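Side-chain contacts in type I modular polyketide synthase (Streptomyces albus subsp. albus, PDB 6IYT), which forms the acyltransferase domain of a salinomycin polyketide synthase module and probably transfers an ethylmalonyl-type extender unit from coenzyme A to the acyl carrier protein: residues 274-279 with 293-298; 318-323 with 372-377. All blocks are in the same frame, centred on the assembly; numbering follows the deposited sequence.

Contact 1 of 2, residues 274-279 with 293-298; sequences EVLSIA and VAALEE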
loop_
_atom_site.group_PDB
_atom_site.type_symbol
_atom_site.label_atom_id
_atom_site.label_comp_id
_atom_site.label_asym_id
_atom_site.label_seq_id
_atom_site.Cartn_x
_atom_site.Cartn_y
_atom_site.Cartn_z
ATOM N N GLU A 274 9.093 -29.965 -11.433
ATOM C CA GLU A 274 8.399 -28.937 -10.658
ATOM C C GLU A 274 7.221 -28.393 -11.463
ATOM O O GLU A 274 7.413 -27.812 -12.532
ATOM C CB GLU A 274 9.342 -27.808 -10.297
ATOM C CG GLU A 274 8.700 -26.731 -9.418
ATOM C CD GLU A 274 9.631 -25.566 -9.165
ATOM O OE1 GLU A 274 9.391 -24.474 -9.726
ATOM O OE2 GLU A 274 10.554 -25.730 -8.352
ATOM N N VAL A 275 6.008 -28.561 -10.948
ATOM C CA VAL A 275 4.817 -28.062 -11.644
ATOM C C VAL A 275 4.199 -26.916 -10.823
ATOM O O VAL A 275 3.794 -25.881 -11.379
ATOM C CB VAL A 275 3.803 -29.186 -11.885
ATOM C CG1 VAL A 275 2.476 -28.631 -12.382
ATOM C CG2 VAL A 275 4.374 -30.199 -12.882
ATOM N N LEU A 276 4.175 -27.102 -9.507
ATOM C CA LEU A 276 3.724 -26.106 -8.570
ATOM C C LEU A 276 4.753 -25.971 -7.452
ATOM O O LEU A 276 5.396 -26.964 -7.032
ATOM C CB LEU A 276 2.380 -26.521 -7.935
ATOM C CG LEU A 276 1.183 -26.691 -8.855
ATOM C CD1 LEU A 276 -0.019 -27.018 -8.010
ATOM C CD2 LEU A 276 0.932 -25.418 -9.661
ATOM N N SER A 277 4.864 -24.779 -6.904
ATOM C CA SER A 277 5.804 -24.539 -5.825
ATOM C C SER A 277 5.426 -23.338 -5.032
ATOM O O SER A 277 4.714 -22.477 -5.498
ATOM C CB SER A 277 7.239 -24.386 -6.356
ATOM O OG SER A 277 7.330 -23.348 -7.253
ATOM N N ILE A 278 5.802 -23.323 -3.779
ATOM C CA ILE A 278 5.448 -22.191 -2.956
ATOM C C ILE A 278 6.263 -20.979 -3.392
ATOM O O ILE A 278 7.540 -21.033 -3.476
ATOM C CB ILE A 278 5.651 -22.502 -1.466
ATOM C CG1 ILE A 278 4.592 -23.517 -1.014
ATOM C CG2 ILE A 278 5.590 -21.240 -0.644
ATOM C CD1 ILE A 278 4.532 -23.714 0.473
ATOM N N ALA A 279 5.532 -19.897 -3.710
ATOM C CA ALA A 279 6.101 -18.686 -4.315
ATOM C C ALA A 279 6.269 -17.565 -3.305
ATOM O O ALA A 279 6.953 -16.582 -3.580
ATOM C CB ALA A 279 5.208 -18.202 -5.447
ATOM N N VAL A 293 -0.826 -23.278 -15.146
ATOM C CA VAL A 293 -2.180 -22.757 -14.910
ATOM C C VAL A 293 -3.182 -23.872 -14.600
ATOM O O VAL A 293 -3.956 -23.768 -13.655
ATOM C CB VAL A 293 -2.682 -21.944 -16.117
ATOM C CG1 VAL A 293 -4.138 -21.508 -15.902
ATOM C CG2 VAL A 293 -1.784 -20.741 -16.336
ATOM N N ALA A 294 -3.161 -24.934 -15.392
ATOM C CA ALA A 294 -4.134 -26.024 -15.207
ATOM C C ALA A 294 -4.009 -26.653 -13.823
ATOM O O ALA A 294 -5.014 -26.812 -13.101
ATOM C CB ALA A 294 -3.955 -27.077 -16.285
ATOM N N ALA A 295 -2.786 -26.963 -13.432
ATOM C CA ALA A 295 -2.511 -27.523 -12.101
ATOM C C ALA A 295 -2.913 -26.539 -11.005
ATOM O O ALA A 295 -3.488 -26.916 -9.948
ATOM C CB ALA A 295 -1.043 -27.864 -11.992
ATOM N N LEU A 296 -2.606 -25.264 -11.235
ATOM C CA LEU A 296 -2.911 -24.240 -10.254
ATOM C C LEU A 296 -4.404 -24.105 -10.041
ATOM O O LEU A 296 -4.885 -24.012 -8.896
ATOM C CB LEU A 296 -2.325 -22.908 -10.704
ATOM C CG LEU A 296 -2.245 -21.852 -9.618
ATOM C CD1 LEU A 296 -1.252 -22.246 -8.529
ATOM C CD2 LEU A 296 -1.856 -20.518 -10.243
ATOM N N GLU A 297 -5.144 -24.086 -11.125
ATOM C CA GLU A 297 -6.619 -24.044 -11.053
ATOM C C GLU A 297 -7.214 -25.281 -10.392
ATOM O O GLU A 297 -8.190 -25.179 -9.647
ATOM C CB GLU A 297 -7.202 -23.833 -12.448
ATOM C CG GLU A 297 -6.862 -22.450 -13.002
ATOM C CD GLU A 297 -7.364 -22.219 -14.427
ATOM O OE1 GLU A 297 -7.654 -23.212 -15.131
ATOM O OE2 GLU A 297 -7.390 -21.037 -14.865
ATOM N N GLU A 298 -6.624 -26.439 -10.654
ATOM C CA GLU A 298 -7.046 -27.682 -10.009
ATOM C C GLU A 298 -6.842 -27.613 -8.479
ATOM O O GLU A 298 -7.761 -27.910 -7.715
ATOM C CB GLU A 298 -6.303 -28.911 -10.621
ATOM C CG GLU A 298 -6.822 -30.247 -10.088
ATOM C CD GLU A 298 -6.028 -31.468 -10.544
ATOM O OE1 GLU A 298 -6.211 -32.536 -9.901
ATOM O OE2 GLU A 298 -5.286 -31.390 -11.563
#
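Val-275 and Leu-276, where strand 276-283 begins, pack on Ala-295 and Leu-296 in the first turn of helix 293-305, and the direct contacts between these side chains are all apolar. One branch of Val-275 does the touching: CG1, held anti to the backbone N (chi1 170°), meets the Ala-295 CB methyl at 3.6 Å. Leu-276 points toward the helix and spreads its fork over the peptide joining Ala-295 to Leu-296. Its CD1 methyl lies 4.0 Å from Ala-295 O, while CD2 approaches Leu-296 N at 3.9 Å. That same CD2 is 3.9 Å from Ala-295 CB and, on its other flank, 4.0 Å from Leu-296 CD1. The short alanine lets the leucine come close to the helix backbone, and the Ala-295 methyl is shared between Val-275 and Leu-276. Leu-296 carries the apolar surface onward to Val-289, Ala-251 and Ala-253 of the neighbouring strands, whereas Leu-276 also touches Ile-266 and Phe-269.

Polar groups outside the two segments hold the backbones. Asn-270 bonds through its amide oxygen to Val-275 N and through its amide nitrogen to Leu-276 O, gripping the start of the strand at two points. Gln-292 serves both sides of the contact: a backbone hydrogen bond joins it to Val-275, and its side-chain OE1 accepts from Ala-295 N.

Helix 293-305 thus lies against the mixed sheet, on strands 276-283, 286-291 and 251-255, the packing expected of the second helix in the ferredoxin-like small subdomain of malonyl-CoA-type acyltransferases.

Contact 2 of 2, residues 318-323 with 372-377; sequences ASHCAQ and RPVSFE
His-320 reaches across to the carbonyl of Arg-372 and to one methyl of Val-374, and through these it carries the whole contact from its own side. Its ND1 donates to Arg-372 O at 2.8 Å, with an N-H...O angle of 154°. The oxygen sits close to the ring plane, but seen from the carbonyl the nitrogen stands 39° above the carbonyl plane. Val-374 comes over one ring face: CG2, anti to its carbonyl carbon, lies 3.8 Å from the centroid of the His-320 imidazole in a CH-pi contact, shifted toward CE1. Edge bond and methyl together limit rotation of the ring, whose NE2 is hydrogen-bonded to Ser-213 OG. Arg-372 itself follows helix 363-371, and its guanidinium turns back to a salt bridge with Glu-368.

Next along the chain, Cys-321 points away from 372-377 and touches Ser-277, and its SG receives a weak hydrogen bond from Gln-323 N at 3.6 Å.

A serine in a GxSxG elbow, a histidine bonded to it and a main-chain carbonyl on the other ring nitrogen, ND1, match the Ser-His catalytic dyad of the acyltransferase family, in which such a carbonyl takes the place of the triad acid; His-320 and Ser-213 are probably that pair.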
loop_
_atom_site.group_PDB
_atom_site.type_symbol
_atom_site.label_atom_id
_atom_site.label_comp_id
_atom_site.label_asym_id
_atom_site.label_seq_id
_atom_site.Cartn_x
_atom_site.Cartn_y
_atom_site.Cartn_z
ATOM N N ALA A 318 3.986 -17.271 -13.673
ATOM C CA ALA A 318 4.616 -18.091 -12.636
ATOM C C ALA A 318 6.039 -17.625 -12.401
ATOM O O ALA A 318 6.991 -18.346 -12.667
ATOM C CB ALA A 318 4.595 -19.581 -13.028
ATOM N N SER A 319 6.189 -16.409 -11.895
ATOM C CA SER A 319 7.447 -15.985 -11.313
ATOM C C SER A 319 7.658 -16.748 -10.007
ATOM O O SER A 319 6.796 -17.524 -9.580
ATOM C CB SER A 319 7.435 -14.464 -11.065
ATOM O OG SER A 319 6.177 -14.062 -10.572
ATOM N N HIS A 320 8.835 -16.619 -9.436
ATOM C CA HIS A 320 9.119 -17.157 -8.116
ATOM C C HIS A 320 9.096 -18.690 -8.120
ATOM O O HIS A 320 8.766 -19.312 -7.122
ATOM C CB HIS A 320 8.119 -16.607 -7.075
ATOM C CG HIS A 320 8.115 -15.119 -6.988
ATOM N ND1 HIS A 320 9.229 -14.406 -6.608
ATOM C CD2 HIS A 320 7.223 -14.201 -7.436
ATOM C CE1 HIS A 320 8.986 -13.111 -6.723
ATOM N NE2 HIS A 320 7.808 -12.964 -7.283
ATOM N N CYS A 321 9.436 -19.266 -9.250
ATOM C CA CYS A 321 9.657 -20.692 -9.373
ATOM C C CYS A 321 10.604 -20.958 -10.548
ATOM O O CYS A 321 11.121 -20.012 -11.158
ATOM C CB CYS A 321 8.323 -21.419 -9.570
ATOM S SG CYS A 321 7.579 -21.122 -11.162
ATOM N N ALA A 322 10.875 -22.239 -10.825
ATOM C CA ALA A 322 11.866 -22.619 -11.844
ATOM C C ALA A 322 11.515 -22.167 -13.260
ATOM O O ALA A 322 12.367 -22.182 -14.144
ATOM C CB ALA A 322 12.072 -24.129 -11.826
ATOM N N GLN A 323 10.273 -21.764 -13.494
ATOM C CA GLN A 323 9.909 -21.206 -14.824
ATOM C C GLN A 323 10.742 -20.007 -15.198
ATOM O O GLN A 323 10.907 -19.720 -16.380
ATOM C CB GLN A 323 8.431 -20.826 -14.904
ATOM C CG GLN A 323 7.497 -22.036 -14.949
ATOM C CD GLN A 323 6.095 -21.701 -15.460
ATOM O OE1 GLN A 323 5.896 -20.767 -16.280
ATOM N NE2 GLN A 323 5.115 -22.474 -15.006
ATOM N N ARG A 372 13.359 -16.197 -6.677
ATOM C CA ARG A 372 13.209 -16.773 -5.341
ATOM C C ARG A 372 11.811 -16.551 -4.809
ATOM O O ARG A 372 11.235 -15.484 -5.005
ATOM C CB ARG A 372 14.210 -16.176 -4.396
ATOM C CG ARG A 372 15.647 -16.315 -4.873
ATOM C CD ARG A 372 16.311 -17.583 -4.327
ATOM N NE ARG A 372 16.082 -18.755 -5.164
ATOM C CZ ARG A 372 16.841 -19.094 -6.213
ATOM N NH1 ARG A 372 16.602 -20.225 -6.874
ATOM N NH2 ARG A 372 17.816 -18.303 -6.613
ATOM N N PRO A 373 11.314 -17.502 -4.022
ATOM C CA PRO A 373 10.119 -17.248 -3.185
ATOM C C PRO A 373 10.266 -16.009 -2.333
ATOM O O PRO A 373 11.369 -15.686 -1.863
ATOM C CB PRO A 373 10.024 -18.511 -2.297
ATOM C CG PRO A 373 11.381 -19.139 -2.371
ATOM C CD PRO A 373 11.905 -18.823 -3.745
ATOM N N VAL A 374 9.174 -15.306 -2.156
ATOM C CA VAL A 374 9.156 -14.076 -1.371
ATOM C C VAL A 374 9.074 -14.432 0.115
ATOM O O VAL A 374 8.033 -14.891 0.605
ATOM C CB VAL A 374 7.959 -13.189 -1.779
ATOM C CG1 VAL A 374 8.077 -11.799 -1.147
ATOM C CG2 VAL A 374 7.874 -13.061 -3.292
ATOM N N SER A 375 10.089 -14.035 0.857
ATOM C CA SER A 375 10.128 -14.292 2.278
ATOM C C SER A 375 9.564 -13.121 3.051
ATOM O O SER A 375 10.289 -12.421 3.719
ATOM C CB SER A 375 11.560 -14.563 2.725
ATOM O OG SER A 375 12.050 -15.702 2.094
ATOM N N PHE A 376 8.268 -12.885 2.950
ATOM C CA PHE A 376 7.725 -11.650 3.527
ATOM C C PHE A 376 7.466 -11.819 5.058
ATOM O O PHE A 376 7.907 -10.988 5.855
ATOM C CB PHE A 376 6.445 -11.232 2.774
ATOM C CG PHE A 376 5.797 -9.985 3.309
ATOM C CD1 PHE A 376 6.345 -8.735 3.043
ATOM C CD2 PHE A 376 4.684 -10.060 4.102
ATOM C CE1 PHE A 376 5.726 -7.580 3.517
ATOM C CE2 PHE A 376 4.062 -8.916 4.585
ATOM C CZ PHE A 376 4.593 -7.674 4.286
ATOM N N GLU A 377 6.857 -12.949 5.446
ATOM C CA GLU A 377 6.584 -13.245 6.857
ATOM C C GLU A 377 7.824 -13.154 7.786
ATOM O O GLU A 377 7.779 -12.455 8.776
ATOM C CB GLU A 377 5.896 -14.612 7.004
ATOM C CG GLU A 377 5.731 -15.054 8.446
ATOM C CD GLU A 377 5.230 -16.494 8.551
ATOM O OE1 GLU A 377 5.181 -17.179 7.516
ATOM O OE2 GLU A 377 4.873 -16.928 9.660
#

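Overall arrangement
Following the chain, contact 1 comes first and closes a short loop made of the hairpin between strands 276-283 and 286-291, ending where helix 293-305 begins. Only after strand 310-312 does contact 2 open; it spans a longer loop that holds helices 328-334 and 363-371. The two are therefore in series, neither nesting nor crossing. They meet in space through segment 274-279: Ala-279 O probably accepts a hydrogen bond from Val-374 N, placing strand 374-375 parallel to strand 276-283 at the edge of the sheet, and Glu-274 OE1 probably takes one from Ala-322 N. The small subdomain is thereby tied to the probable catalytic histidine loop.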